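Local coordinates for putative uncharacterized protein (Cricetid herpesvirus 2, PDB 4ZKQ) that binds chemokines as a decoy receptor encoded by a rodent gammaherpesvirus, and so probably keeps them from the host's own receptors, at residues A34-P39 / L165-E170; L60-L63 / K68-A71; A98-N103 / G154-L159; E280-R285 / I291-Y296; R351-P356 / T360-V365. One frame throughout, in Å; residues are numbered along the deposited sequence. Where two conformers were deposited one is given.

Overall arrangement
The five contacts form two touching pairs, 2 with 3 and 4 with 5, and a separate interaction 1. Interactions 2 and 3 lie on the opposite side of the chain's centre from interactions 4 and 5, the centres of interactions 3 and 4 being about 57 Å apart. Interactions 2 and 3 have centres about 13 Å apart and meet where F62 packs against H158; the K68 side chain in interaction 2 lies about 6 Å from a bound N-acetylglucosamine. Interactions 4 and 5 share one antiparallel sheet, since strands 290-296 and 360-366 are neighbours in it, and S292 OG lies 2.6 Å from D364 OD1. Interaction 1 has its nearest atoms about 8 Å from interaction 2 and about 13 Å from interaction 5.

Interaction 1. Residues A34-P39 / L165-E170; sequences ATISLP and LIHFKE
The methyl group CD1 of I36 lies over one face of the H167 imidazole, 3.6 Å from the ring centroid and 24° off the ring normal, which meets the criteria for a CH-pi contact. The methyl is displaced toward the rim, and its shortest approach is 3.4 Å, to H167 CG. H167 CB, at 3.6 Å from I36 CD1, extends the same patch to the base of the side chain. Two conformations explain the fit. In I36, chi1 of -64° places CG1 beside the backbone N, and chi2 of 175° stretches the chain straight out to CD1, so a single methyl does all the touching. H167 has CG opposite its own backbone N (chi1 -179°), which raises the ring from the strand toward the loop. The two side chains run antiparallel, alongside one another. Rotation of the imidazole is further restrained at its far end, where NE2 is hydrogen-bonded to the carbonyl of T51. A second, more marginal contact lies nearer the surface: the extended K169 chain brings NZ to 3.7 Å from T35 CG2, a van der Waals approach. No hydrogen bond links the segments, and the 139 Å² buried between them is small. H167 and K169 rise from strand 161-169, which is flanked by strands 85-94 and 175-181 in a mixed sheet. The loop carrying I36 runs between strand 23-26 and helix 44-51; I36 also touches I47 and T51, so its side chain touches both the helix and H167 of the sheet.

Interaction 2. Residues L60-L63 / K68-A71; sequences LKFL and KETA
F62 lays its ring over A71, with A71 CB 3.9 Å from the centroid and 21° off the ring normal. This CH-pi contact is displaced toward the CE2 side of the ring, and CE2 is the ring atom closest to the methyl. A second approach is made at the rim: the backbone N of T70 lies at the ring edge, in its plane, so the ring meets strand 68-71 by both a face and an edge. With chi1 of -70°, F62 CG stands beside its own backbone N, the placement that swings the ring across the strand. In one of its two conformers E69 bends at chi2 (-94°) and brings OE1 to 3.6 Å from F62 CB. In that conformer a water donates to both E69 OE2 and F62 O, a bridge between the segments that is accordingly tentative. Beyond the ring, L63 and T70 form an antiparallel hydrogen-bonded pair, with L63 N to T70 O at 2.9 Å and T70 N to L63 O at 2.7 Å. L60 CD1 adds an apolar contact to A71 CB at 4.1 Å. This is the start of a beta hairpin: L63 opens the edge strand 63-65, which pairs with strand 68-74, and that strand in turn is bonded to strand 147-152, while L60 and F62 also rest on I161 of strand 161-169 in the neighbouring sheet.

Interaction 3. Residues A98-N103 / G154-L159; sequences AHVAVN and GPDGHL
V100 and D156 meet at the tight centre of this contact, where V100 CG2 comes within 3.3 Å of D156 CB. That is short for two carbon atoms and indicates close packing. The CG2 methyl is turned opposite the V100 backbone N, which leaves CG1 between N and the carbonyl carbon (chi1 57°); CG2 thus also reaches 3.6 Å from D156 O. D156 contributes its CB rather than its carboxylate to this part, and the two side chains run past one another in opposite directions. Two residues on, V102 CG2 stands 4.0 Å from G157 CA, a looser approach to a residue that offers only backbone. The segments are loops tied together nearby by a disulfide: C96 and C160 are bonded, V102 packs on both cysteines, and a 3-10 segment starts at G157, with a hydrogen bond from L159 N to D156 O. Toward solvent the contact thins out. H99 CE1 only just approaches L159 CD1, at 4.5 Å, and meets it obliquely, in keeping with the exposure of H99. The imidazole ND1 of H99 and D156 OD2 are 4.7 Å apart, too far for direct contact, although any positive charge on the histidine would probably feel the carboxylate. No hydrogen bond crosses between the segments, and L159 also rests on P97.

Interaction 4. Residues E280-R285 / I291-Y296; sequences EVTPGR and ISYTFY
A single antiparallel hydrogen-bonded pair at the edge of a four-stranded sheet is the framework here, with R285 matched to S292 across the turn that joins strands 285-286 and 290-296. R285 N donates to S292 O and S292 N to R285 O, both at 2.9 Å with angles of 172° and 166° at the hydrogen, so each bond is nearly straight. I291 CA adds a CA-H...O contact to R285 O at 3.4 Å. Ahead of this pair, the Y293 ring presents its edge to the incoming chain. The carbonyl oxygens of T282 and P283 both lie in its plane, P283 O being 3.3 Å from Y293 CD1, and G284 CA stands obliquely at 3.8 Å from the same atom. With chi1 of -52°, Y293 CG sits beside its own backbone N, which carries the ring over toward residues 282-284. The arrangement belongs to a beta hairpin: the partner strand 290-296 also pairs with strand 360-366, and its S292 hydroxyl is hydrogen-bonded to D364. A water accepts from Y293 OH at 2.7 Å and lies in the plane of the ring. The same water stands 2.5 Å from T282 O, a separation so short that a bond on this side is doubtful. The hydroxyl of T282 is bound to the backbone N of Y395, while R285, though poorly ordered, reaches E287 in a salt bridge.

Interaction 5. Residues R351-P356 / T360-V365; sequences RLTYHP and TVRLDV
R351 and D364 bridge the two strands of an antiparallel beta hairpin. They form a salt bridge, R351 NH1 to D364 OD2 2.8 Å; the oxygen is in the guanidinium plane, but the nitrogen stands 44° above the carboxylate plane. The R351 chain bends at chi3 (-52°) to make this approach. On the face opposite this pair, L352 CD1 touches V361 CG1 at 3.6 Å, and V361 CG2 meets Y354 CD1. Back on the D364 face, T353 and R362 lie side by side, T353 OG1 reaching 3.5 Å from R362 CB, and H355 NE2 comes to 4.0 Å from R362 CB, obliquely to the ring. Backbone bonds fix this register at R351-D364, T353-R362 and H355-T360. D364 is held from its other oxygen by R362 within the same strand: R362 NE donates to the syn lone pair of D364 OD1 at 2.8 Å, in the guanidinium plane. The two arginines thus hold different oxygens of one buried carboxylate, which would probably favour its ionised form. Farther out, S292 of the adjoining strand also binds OD1, and the Y354 ring stacks on F300. A water lies 2.8 Å from R362 O and 2.9 Å from D364 OD2, and 2.8 Å from T353 OG1.

Interaction 1. Residues A34-P39 / L165-E170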
# COMPACT_ATOMS: atom_id res chain seq x y z
N ALA A 34 -3.09 8.82 16.38
CA ALA A 34 -2.82 10.08 15.69
C ALA A 34 -3.28 10.00 14.25
O ALA A 34 -3.28 8.93 13.65
CB ALA A 34 -1.33 10.44 15.76
N THR A 35 -3.69 11.14 13.70
CA THR A 35 -4.21 11.22 12.34
C THR A 35 -3.67 12.44 11.63
O THR A 35 -3.18 13.38 12.26
CB THR A 35 -5.75 11.29 12.32
OG1 THR A 35 -6.16 12.50 12.98
CG2 THR A 35 -6.37 10.09 13.02
N ILE A 36 -3.74 12.43 10.30
CA ILE A 36 -3.35 13.57 9.49
C ILE A 36 -4.48 14.59 9.48
O ILE A 36 -5.61 14.25 9.18
CB ILE A 36 -3.02 13.15 8.05
CG1 ILE A 36 -1.81 12.22 8.04
CG2 ILE A 36 -2.73 14.38 7.19
CD1 ILE A 36 -1.47 11.65 6.67
N SER A 37 -4.14 15.83 9.82
CA SER A 37 -5.11 16.92 9.81
C SER A 37 -4.98 17.73 8.51
O SER A 37 -3.87 18.08 8.10
CB SER A 37 -4.90 17.82 11.04
OG SER A 37 -5.56 19.06 10.90
N LEU A 38 -6.11 18.01 7.86
CA LEU A 38 -6.12 18.90 6.70
C LEU A 38 -6.72 20.26 7.05
O LEU A 38 -7.68 20.32 7.82
CB LEU A 38 -6.89 18.28 5.54
CG LEU A 38 -6.45 16.91 5.04
CD1 LEU A 38 -7.27 16.49 3.83
CD2 LEU A 38 -4.97 16.95 4.70
N PRO A 39 -6.17 21.34 6.49
CA PRO A 39 -5.06 21.29 5.54
C PRO A 39 -3.74 20.97 6.23
O PRO A 39 -3.59 21.21 7.43
CB PRO A 39 -5.04 22.71 4.95
CG PRO A 39 -5.57 23.56 6.06
CD PRO A 39 -6.62 22.72 6.75
N LEU A 165 5.31 12.16 -0.59
CA LEU A 165 4.82 11.23 0.41
C LEU A 165 3.41 10.79 0.06
O LEU A 165 2.57 11.62 -0.27
CB LEU A 165 4.82 11.89 1.79
CG LEU A 165 4.10 11.14 2.92
CD1 LEU A 165 4.83 9.86 3.29
CD2 LEU A 165 3.91 12.04 4.13
N ILE A 166 3.17 9.49 0.13
CA ILE A 166 1.81 8.98 0.15
C ILE A 166 1.58 8.28 1.48
O ILE A 166 2.31 7.37 1.86
CB ILE A 166 1.53 8.03 -1.02
CG1 ILE A 166 1.60 8.81 -2.34
CG2 ILE A 166 0.15 7.38 -0.86
CD1 ILE A 166 1.57 7.95 -3.56
N HIS A 167 0.57 8.75 2.19
CA HIS A 167 0.10 8.12 3.40
C HIS A 167 -1.18 7.40 3.03
O HIS A 167 -2.13 8.04 2.61
CB HIS A 167 -0.15 9.14 4.51
CG HIS A 167 -0.62 8.53 5.79
ND1 HIS A 167 -1.91 8.07 5.96
CD2 HIS A 167 0.02 8.28 6.95
CE1 HIS A 167 -2.04 7.57 7.17
NE2 HIS A 167 -0.87 7.68 7.80
N PHE A 168 -1.18 6.07 3.15
CA PHE A 168 -2.39 5.28 2.90
C PHE A 168 -2.91 4.71 4.22
O PHE A 168 -2.27 3.87 4.85
CB PHE A 168 -2.09 4.14 1.92
CG PHE A 168 -3.31 3.39 1.46
CD1 PHE A 168 -4.13 3.90 0.47
CD2 PHE A 168 -3.62 2.15 2.00
CE1 PHE A 168 -5.25 3.20 0.04
CE2 PHE A 168 -4.73 1.45 1.57
CZ PHE A 168 -5.55 1.98 0.60
N LYS A 169 -4.07 5.21 4.65
CA LYS A 169 -4.70 4.70 5.86
C LYS A 169 -5.57 3.52 5.48
O LYS A 169 -6.62 3.68 4.85
CB LYS A 169 -5.53 5.78 6.57
CG LYS A 169 -5.98 5.31 7.94
CD LYS A 169 -6.63 6.40 8.76
CE LYS A 169 -6.66 6.01 10.23
NZ LYS A 169 -7.29 7.06 11.08
N GLU A 170 -5.10 2.33 5.84
CA GLU A 170 -5.81 1.10 5.54
C GLU A 170 -7.10 0.99 6.34
O GLU A 170 -7.31 1.70 7.33
CB GLU A 170 -4.93 -0.12 5.83
CG GLU A 170 -3.70 -0.20 4.95
CD GLU A 170 -2.94 -1.50 5.11
OE1 GLU A 170 -3.12 -2.18 6.14
OE2 GLU A 170 -2.15 -1.84 4.21

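Interaction 2. Residues L60-L63 / K68-A71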
# COMPACT_ATOMS: atom_id res chain seq x y z
N LEU A 60 11.34 8.93 -7.25
CA LEU A 60 10.31 9.69 -7.95
C LEU A 60 10.75 9.88 -9.40
O LEU A 60 11.73 10.56 -9.66
CB LEU A 60 10.09 11.04 -7.29
CG LEU A 60 9.02 11.95 -7.93
CD1 LEU A 60 7.66 11.25 -8.02
CD2 LEU A 60 8.92 13.22 -7.12
N LYS A 61 10.02 9.26 -10.33
CA LYS A 61 10.35 9.32 -11.75
C LYS A 61 9.20 9.87 -12.59
O LYS A 61 8.03 9.58 -12.33
CB LYS A 61 10.71 7.94 -12.27
CG LYS A 61 11.97 7.36 -11.66
CD LYS A 61 12.28 6.01 -12.26
CE LYS A 61 13.64 5.52 -11.79
NZ LYS A 61 14.00 4.21 -12.39
N PHE A 62 9.55 10.63 -13.62
CA PHE A 62 8.59 11.18 -14.57
C PHE A 62 8.87 10.69 -15.99
O PHE A 62 10.03 10.52 -16.37
CB PHE A 62 8.61 12.70 -14.54
CG PHE A 62 8.05 13.30 -13.29
CD1 PHE A 62 8.85 13.46 -12.17
CD2 PHE A 62 6.74 13.74 -13.24
CE1 PHE A 62 8.35 14.02 -11.02
CE2 PHE A 62 6.23 14.30 -12.09
CZ PHE A 62 7.03 14.44 -10.97
N LEU A 63 7.81 10.47 -16.76
CA LEU A 63 7.90 10.21 -18.19
C LEU A 63 7.14 11.29 -18.95
O LEU A 63 6.12 11.79 -18.47
CB LEU A 63 7.31 8.85 -18.55
CG LEU A 63 8.21 7.62 -18.64
CD1 LEU A 63 7.38 6.46 -19.15
CD2 LEU A 63 9.41 7.85 -19.54
N LYS A 68 3.11 16.27 -21.11
CA LYS A 68 3.59 16.73 -19.81
C LYS A 68 4.41 15.65 -19.11
O LYS A 68 4.24 14.46 -19.40
CB LYS A 68 2.44 17.15 -18.89
CG LYS A 68 1.62 18.34 -19.36
CD LYS A 68 0.57 18.70 -18.31
CE LYS A 68 -0.41 19.75 -18.82
NZ LYS A 68 -1.50 20.02 -17.83
N GLU A 69 5.29 16.06 -18.21
CA GLU A 69 6.02 15.11 -17.38
C GLU A 69 5.04 14.47 -16.40
O GLU A 69 4.35 15.17 -15.67
CB GLU A 69 7.15 15.81 -16.63
CG GLU A 69 8.38 16.08 -17.49
CD GLU A 69 9.41 14.97 -17.38
OE1 GLU A 69 10.31 15.11 -16.52
OE2 GLU A 69 9.32 13.98 -18.12
N THR A 70 5.00 13.14 -16.41
CA THR A 70 3.99 12.39 -15.67
C THR A 70 4.60 11.34 -14.75
O THR A 70 5.42 10.54 -15.19
CB THR A 70 3.03 11.70 -16.64
OG1 THR A 70 2.49 12.67 -17.55
CG2 THR A 70 1.89 11.00 -15.89
N ALA A 71 4.18 11.34 -13.48
CA ALA A 71 4.55 10.30 -12.52
C ALA A 71 3.31 9.51 -12.12
O ALA A 71 2.23 10.08 -11.98
CB ALA A 71 5.21 10.91 -11.30
O HOH W 1 11.39 11.99 -18.19

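Interaction 3. Residues A98-N103 / G154-L159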
# COMPACT_ATOMS: atom_id res chain seq x y z
N ALA A 98 16.17 28.01 -9.56
CA ALA A 98 16.08 29.41 -9.94
C ALA A 98 15.84 29.58 -11.44
O ALA A 98 15.08 30.45 -11.86
CB ALA A 98 17.35 30.15 -9.53
N HIS A 99 16.47 28.72 -12.24
CA HIS A 99 16.46 28.87 -13.69
C HIS A 99 15.19 28.34 -14.35
O HIS A 99 14.94 28.62 -15.53
CB HIS A 99 17.68 28.18 -14.29
CG HIS A 99 17.64 26.68 -14.18
ND1 HIS A 99 17.12 25.88 -15.16
CD2 HIS A 99 18.08 25.85 -13.19
CE1 HIS A 99 17.23 24.60 -14.79
NE2 HIS A 99 17.80 24.57 -13.61
N VAL A 100 14.39 27.57 -13.62
CA VAL A 100 13.18 26.99 -14.18
C VAL A 100 11.98 27.86 -13.82
O VAL A 100 11.83 28.29 -12.67
CB VAL A 100 12.96 25.53 -13.71
CG1 VAL A 100 12.92 25.45 -12.21
CG2 VAL A 100 11.69 24.95 -14.31
N ALA A 101 11.13 28.11 -14.82
CA ALA A 101 9.99 29.01 -14.67
C ALA A 101 8.68 28.24 -14.74
O ALA A 101 8.00 28.24 -15.77
CB ALA A 101 10.02 30.08 -15.74
N VAL A 102 8.33 27.58 -13.64
CA VAL A 102 7.10 26.81 -13.56
C VAL A 102 6.31 27.30 -12.36
O VAL A 102 6.86 27.47 -11.27
CB VAL A 102 7.37 25.29 -13.46
CG1 VAL A 102 6.07 24.52 -13.28
CG2 VAL A 102 8.09 24.81 -14.70
N ASN A 103 5.03 27.56 -12.58
CA ASN A 103 4.16 28.05 -11.52
C ASN A 103 3.51 26.88 -10.79
O ASN A 103 3.33 25.81 -11.37
CB ASN A 103 3.08 28.98 -12.09
CG ASN A 103 3.66 30.23 -12.72
OD1 ASN A 103 4.51 30.90 -12.14
ND2 ASN A 103 3.20 30.56 -13.93
N GLY A 154 6.54 21.33 -19.46
CA GLY A 154 7.88 21.67 -19.88
C GLY A 154 8.84 20.51 -19.79
O GLY A 154 8.42 19.37 -19.54
N PRO A 155 10.14 20.78 -20.00
CA PRO A 155 11.19 19.78 -19.76
C PRO A 155 11.75 19.86 -18.35
O PRO A 155 12.41 18.92 -17.92
CB PRO A 155 12.27 20.15 -20.80
CG PRO A 155 11.79 21.44 -21.46
CD PRO A 155 10.70 21.99 -20.61
N ASP A 156 11.47 20.95 -17.64
CA ASP A 156 12.07 21.21 -16.34
C ASP A 156 11.07 21.14 -15.18
O ASP A 156 11.44 21.33 -14.02
CB ASP A 156 12.75 22.59 -16.34
CG ASP A 156 13.94 22.65 -17.27
OD1 ASP A 156 14.72 21.67 -17.32
OD2 ASP A 156 14.10 23.68 -17.95
N GLY A 157 9.80 20.88 -15.50
CA GLY A 157 8.76 20.83 -14.49
C GLY A 157 9.04 19.83 -13.38
O GLY A 157 8.85 20.14 -12.20
N HIS A 158 9.50 18.64 -13.75
CA HIS A 158 9.80 17.60 -12.78
C HIS A 158 10.80 18.04 -11.71
O HIS A 158 10.80 17.51 -10.59
CB HIS A 158 10.33 16.36 -13.49
CG HIS A 158 11.72 16.53 -14.04
ND1 HIS A 158 11.98 17.22 -15.20
CD2 HIS A 158 12.91 16.10 -13.58
CE1 HIS A 158 13.28 17.21 -15.43
NE2 HIS A 158 13.87 16.54 -14.46
N LEU A 159 11.64 19.01 -12.04
CA LEU A 159 12.68 19.47 -11.12
C LEU A 159 12.12 20.26 -9.95
O LEU A 159 12.84 20.54 -9.00
CB LEU A 159 13.70 20.34 -11.86
CG LEU A 159 14.50 19.66 -12.98
CD1 LEU A 159 15.38 20.68 -13.67
CD2 LEU A 159 15.35 18.52 -12.43

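Interaction 4. Residues E280-R285 / I291-Y296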
# COMPACT_ATOMS: atom_id res chain seq x y z
N GLU A 280 -8.50 -27.52 1.37
CA GLU A 280 -9.63 -26.63 1.11
C GLU A 280 -10.10 -25.97 2.40
O GLU A 280 -10.75 -24.93 2.36
CB GLU A 280 -10.77 -27.41 0.46
CG GLU A 280 -10.47 -27.86 -0.96
CD GLU A 280 -10.37 -26.72 -1.95
OE1 GLU A 280 -11.07 -25.70 -1.76
OE2 GLU A 280 -9.58 -26.83 -2.91
N VAL A 281 -9.79 -26.60 3.52
CA VAL A 281 -10.04 -26.01 4.83
C VAL A 281 -8.75 -26.10 5.60
O VAL A 281 -8.17 -27.17 5.74
CB VAL A 281 -11.17 -26.73 5.58
CG1 VAL A 281 -11.38 -26.09 6.94
CG2 VAL A 281 -12.42 -26.66 4.76
N THR A 282 -8.28 -24.95 6.07
CA THR A 282 -6.97 -24.91 6.69
C THR A 282 -7.07 -25.53 8.08
O THR A 282 -8.00 -25.23 8.83
CB THR A 282 -6.44 -23.47 6.77
OG1 THR A 282 -6.58 -22.85 5.48
CG2 THR A 282 -4.99 -23.46 7.18
N PRO A 283 -6.12 -26.42 8.43
CA PRO A 283 -6.14 -27.04 9.76
C PRO A 283 -6.04 -26.03 10.90
O PRO A 283 -5.21 -25.12 10.87
CB PRO A 283 -4.90 -27.93 9.75
CG PRO A 283 -4.64 -28.22 8.33
CD PRO A 283 -5.04 -26.97 7.59
N GLY A 284 -6.90 -26.19 11.90
CA GLY A 284 -6.89 -25.33 13.07
C GLY A 284 -7.64 -26.01 14.19
O GLY A 284 -8.22 -27.08 14.00
N ARG A 285 -7.64 -25.39 15.37
CA ARG A 285 -8.38 -25.91 16.51
C ARG A 285 -9.70 -25.16 16.66
O ARG A 285 -9.71 -23.94 16.81
CB ARG A 285 -7.56 -25.80 17.79
CG ARG A 285 -7.98 -26.78 18.87
CD ARG A 285 -7.10 -26.67 20.11
NE ARG A 285 -7.37 -25.45 20.86
CZ ARG A 285 -6.71 -25.08 21.95
NH1 ARG A 285 -5.72 -25.83 22.42
NH2 ARG A 285 -7.03 -23.95 22.56
N ILE A 291 -11.95 -20.21 15.95
CA ILE A 291 -10.91 -21.08 15.42
C ILE A 291 -9.55 -20.49 15.77
O ILE A 291 -9.34 -19.29 15.62
CB ILE A 291 -10.99 -21.24 13.88
CG1 ILE A 291 -12.43 -21.50 13.43
CG2 ILE A 291 -10.06 -22.36 13.42
CD1 ILE A 291 -12.62 -21.43 11.93
N SER A 292 -8.64 -21.34 16.24
CA SER A 292 -7.30 -20.91 16.59
C SER A 292 -6.26 -21.59 15.71
O SER A 292 -6.28 -22.81 15.54
CB SER A 292 -7.01 -21.19 18.07
OG SER A 292 -7.94 -20.52 18.89
N TYR A 293 -5.37 -20.79 15.15
CA TYR A 293 -4.26 -21.29 14.34
C TYR A 293 -2.95 -20.93 15.01
O TYR A 293 -2.80 -19.83 15.53
CB TYR A 293 -4.29 -20.70 12.94
CG TYR A 293 -5.60 -20.83 12.20
CD1 TYR A 293 -5.92 -22.01 11.54
CD2 TYR A 293 -6.49 -19.78 12.12
CE1 TYR A 293 -7.11 -22.13 10.84
CE2 TYR A 293 -7.67 -19.89 11.43
CZ TYR A 293 -7.98 -21.07 10.79
OH TYR A 293 -9.16 -21.18 10.11
N THR A 294 -2.00 -21.86 14.98
CA THR A 294 -0.67 -21.58 15.47
C THR A 294 0.38 -21.98 14.45
O THR A 294 0.15 -22.86 13.62
CB THR A 294 -0.38 -22.30 16.81
OG1 THR A 294 -0.33 -23.71 16.59
CG2 THR A 294 -1.46 -21.98 17.83
N PHE A 295 1.51 -21.30 14.50
CA PHE A 295 2.64 -21.61 13.63
C PHE A 295 3.92 -21.09 14.25
O PHE A 295 3.90 -20.16 15.07
CB PHE A 295 2.44 -21.02 12.23
CG PHE A 295 2.23 -19.53 12.22
CD1 PHE A 295 3.31 -18.66 12.17
CD2 PHE A 295 0.95 -19.00 12.26
CE1 PHE A 295 3.11 -17.29 12.16
CE2 PHE A 295 0.75 -17.63 12.25
CZ PHE A 295 1.83 -16.78 12.20
N TYR A 296 5.03 -21.71 13.88
CA TYR A 296 6.35 -21.25 14.26
C TYR A 296 6.86 -20.25 13.23
O TYR A 296 6.57 -20.38 12.04
CB TYR A 296 7.31 -22.44 14.39
CG TYR A 296 8.78 -22.09 14.30
CD1 TYR A 296 9.42 -22.01 13.07
CD2 TYR A 296 9.53 -21.86 15.45
CE1 TYR A 296 10.77 -21.70 12.98
CE2 TYR A 296 10.88 -21.54 15.37
CZ TYR A 296 11.49 -21.46 14.14
OH TYR A 296 12.83 -21.15 14.05
O HOH W 2 -9.83 -23.47 8.80

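Interaction 5. Residues R351-P356 / T360-V365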
# COMPACT_ATOMS: atom_id res chain seq x y z
N ARG A 351 -7.61 -12.06 17.28
CA ARG A 351 -6.66 -11.89 18.36
C ARG A 351 -5.34 -12.50 17.93
O ARG A 351 -5.29 -13.61 17.39
CB ARG A 351 -7.14 -12.55 19.66
CG ARG A 351 -6.19 -12.33 20.84
CD ARG A 351 -6.57 -13.16 22.07
NE ARG A 351 -7.97 -12.97 22.46
CZ ARG A 351 -8.94 -13.87 22.28
NH1 ARG A 351 -8.69 -15.04 21.70
NH2 ARG A 351 -10.18 -13.59 22.67
N LEU A 352 -4.27 -11.76 18.17
CA LEU A 352 -2.94 -12.19 17.79
C LEU A 352 -2.06 -12.19 19.02
O LEU A 352 -2.00 -11.20 19.75
CB LEU A 352 -2.38 -11.27 16.70
CG LEU A 352 -1.08 -11.68 16.02
CD1 LEU A 352 -1.31 -12.90 15.16
CD2 LEU A 352 -0.56 -10.53 15.17
N THR A 353 -1.38 -13.30 19.26
CA THR A 353 -0.49 -13.42 20.40
C THR A 353 0.77 -14.15 20.00
O THR A 353 0.75 -14.99 19.09
CB THR A 353 -1.17 -14.17 21.57
OG1 THR A 353 -1.57 -15.47 21.14
CG2 THR A 353 -2.39 -13.41 22.06
N TYR A 354 1.87 -13.81 20.66
CA TYR A 354 3.17 -14.40 20.36
C TYR A 354 3.78 -14.97 21.63
O TYR A 354 3.73 -14.34 22.68
CB TYR A 354 4.09 -13.35 19.75
CG TYR A 354 5.47 -13.86 19.43
CD1 TYR A 354 5.65 -14.93 18.57
CD2 TYR A 354 6.60 -13.26 19.97
CE1 TYR A 354 6.90 -15.40 18.27
CE2 TYR A 354 7.86 -13.72 19.68
CZ TYR A 354 8.01 -14.79 18.83
OH TYR A 354 9.26 -15.27 18.52
N HIS A 355 4.36 -16.16 21.50
CA HIS A 355 4.98 -16.86 22.61
C HIS A 355 6.49 -16.93 22.36
O HIS A 355 6.96 -17.83 21.67
CB HIS A 355 4.37 -18.25 22.77
CG HIS A 355 2.87 -18.25 22.74
ND1 HIS A 355 2.11 -17.75 23.77
CD2 HIS A 355 2.00 -18.67 21.80
CE1 HIS A 355 0.83 -17.87 23.46
NE2 HIS A 355 0.73 -18.43 22.27
N PRO A 356 7.24 -15.96 22.91
CA PRO A 356 8.67 -15.85 22.58
C PRO A 356 9.46 -17.12 22.85
O PRO A 356 10.36 -17.45 22.08
CB PRO A 356 9.15 -14.71 23.49
CG PRO A 356 7.93 -13.94 23.85
CD PRO A 356 6.83 -14.95 23.89
N THR A 360 6.22 -19.09 18.72
CA THR A 360 4.95 -19.52 18.16
C THR A 360 3.96 -18.37 18.17
O THR A 360 3.73 -17.73 19.20
CB THR A 360 4.36 -20.71 18.95
OG1 THR A 360 5.32 -21.77 18.99
CG2 THR A 360 3.07 -21.21 18.30
N VAL A 361 3.37 -18.11 17.01
CA VAL A 361 2.29 -17.16 16.89
C VAL A 361 0.99 -17.91 17.01
O VAL A 361 0.87 -19.05 16.54
CB VAL A 361 2.32 -16.40 15.55
CG1 VAL A 361 1.11 -15.49 15.40
CG2 VAL A 361 3.59 -15.60 15.43
N ARG A 362 0.01 -17.28 17.64
CA ARG A 362 -1.35 -17.79 17.66
C ARG A 362 -2.31 -16.73 17.14
O ARG A 362 -2.35 -15.60 17.64
CB ARG A 362 -1.74 -18.23 19.07
CG ARG A 362 -3.20 -18.64 19.20
CD ARG A 362 -3.51 -19.24 20.57
NE ARG A 362 -4.95 -19.36 20.80
CZ ARG A 362 -5.49 -20.10 21.76
NH1 ARG A 362 -4.73 -20.80 22.59
NH2 ARG A 362 -6.81 -20.15 21.90
N LEU A 363 -3.06 -17.11 16.11
CA LEU A 363 -4.14 -16.30 15.57
C LEU A 363 -5.49 -16.90 15.94
O LEU A 363 -5.79 -18.03 15.57
CB LEU A 363 -4.03 -16.19 14.05
CG LEU A 363 -5.16 -15.45 13.34
CD1 LEU A 363 -5.17 -13.98 13.70
CD2 LEU A 363 -5.04 -15.63 11.83
N ASP A 364 -6.30 -16.13 16.66
CA ASP A 364 -7.67 -16.53 16.96
C ASP A 364 -8.63 -15.78 16.06
O ASP A 364 -8.55 -14.56 15.93
CB ASP A 364 -8.01 -16.25 18.43
CG ASP A 364 -7.09 -16.98 19.38
OD1 ASP A 364 -6.81 -18.18 19.13
OD2 ASP A 364 -6.64 -16.36 20.36
N VAL A 365 -9.53 -16.54 15.44
CA VAL A 365 -10.56 -15.97 14.59
C VAL A 365 -11.93 -16.24 15.20
O VAL A 365 -12.35 -17.39 15.29
CB VAL A 365 -10.52 -16.58 13.17
CG1 VAL A 365 -11.55 -15.92 12.29
CG2 VAL A 365 -9.12 -16.44 12.57
O HOH W 3 -4.05 -15.13 19.79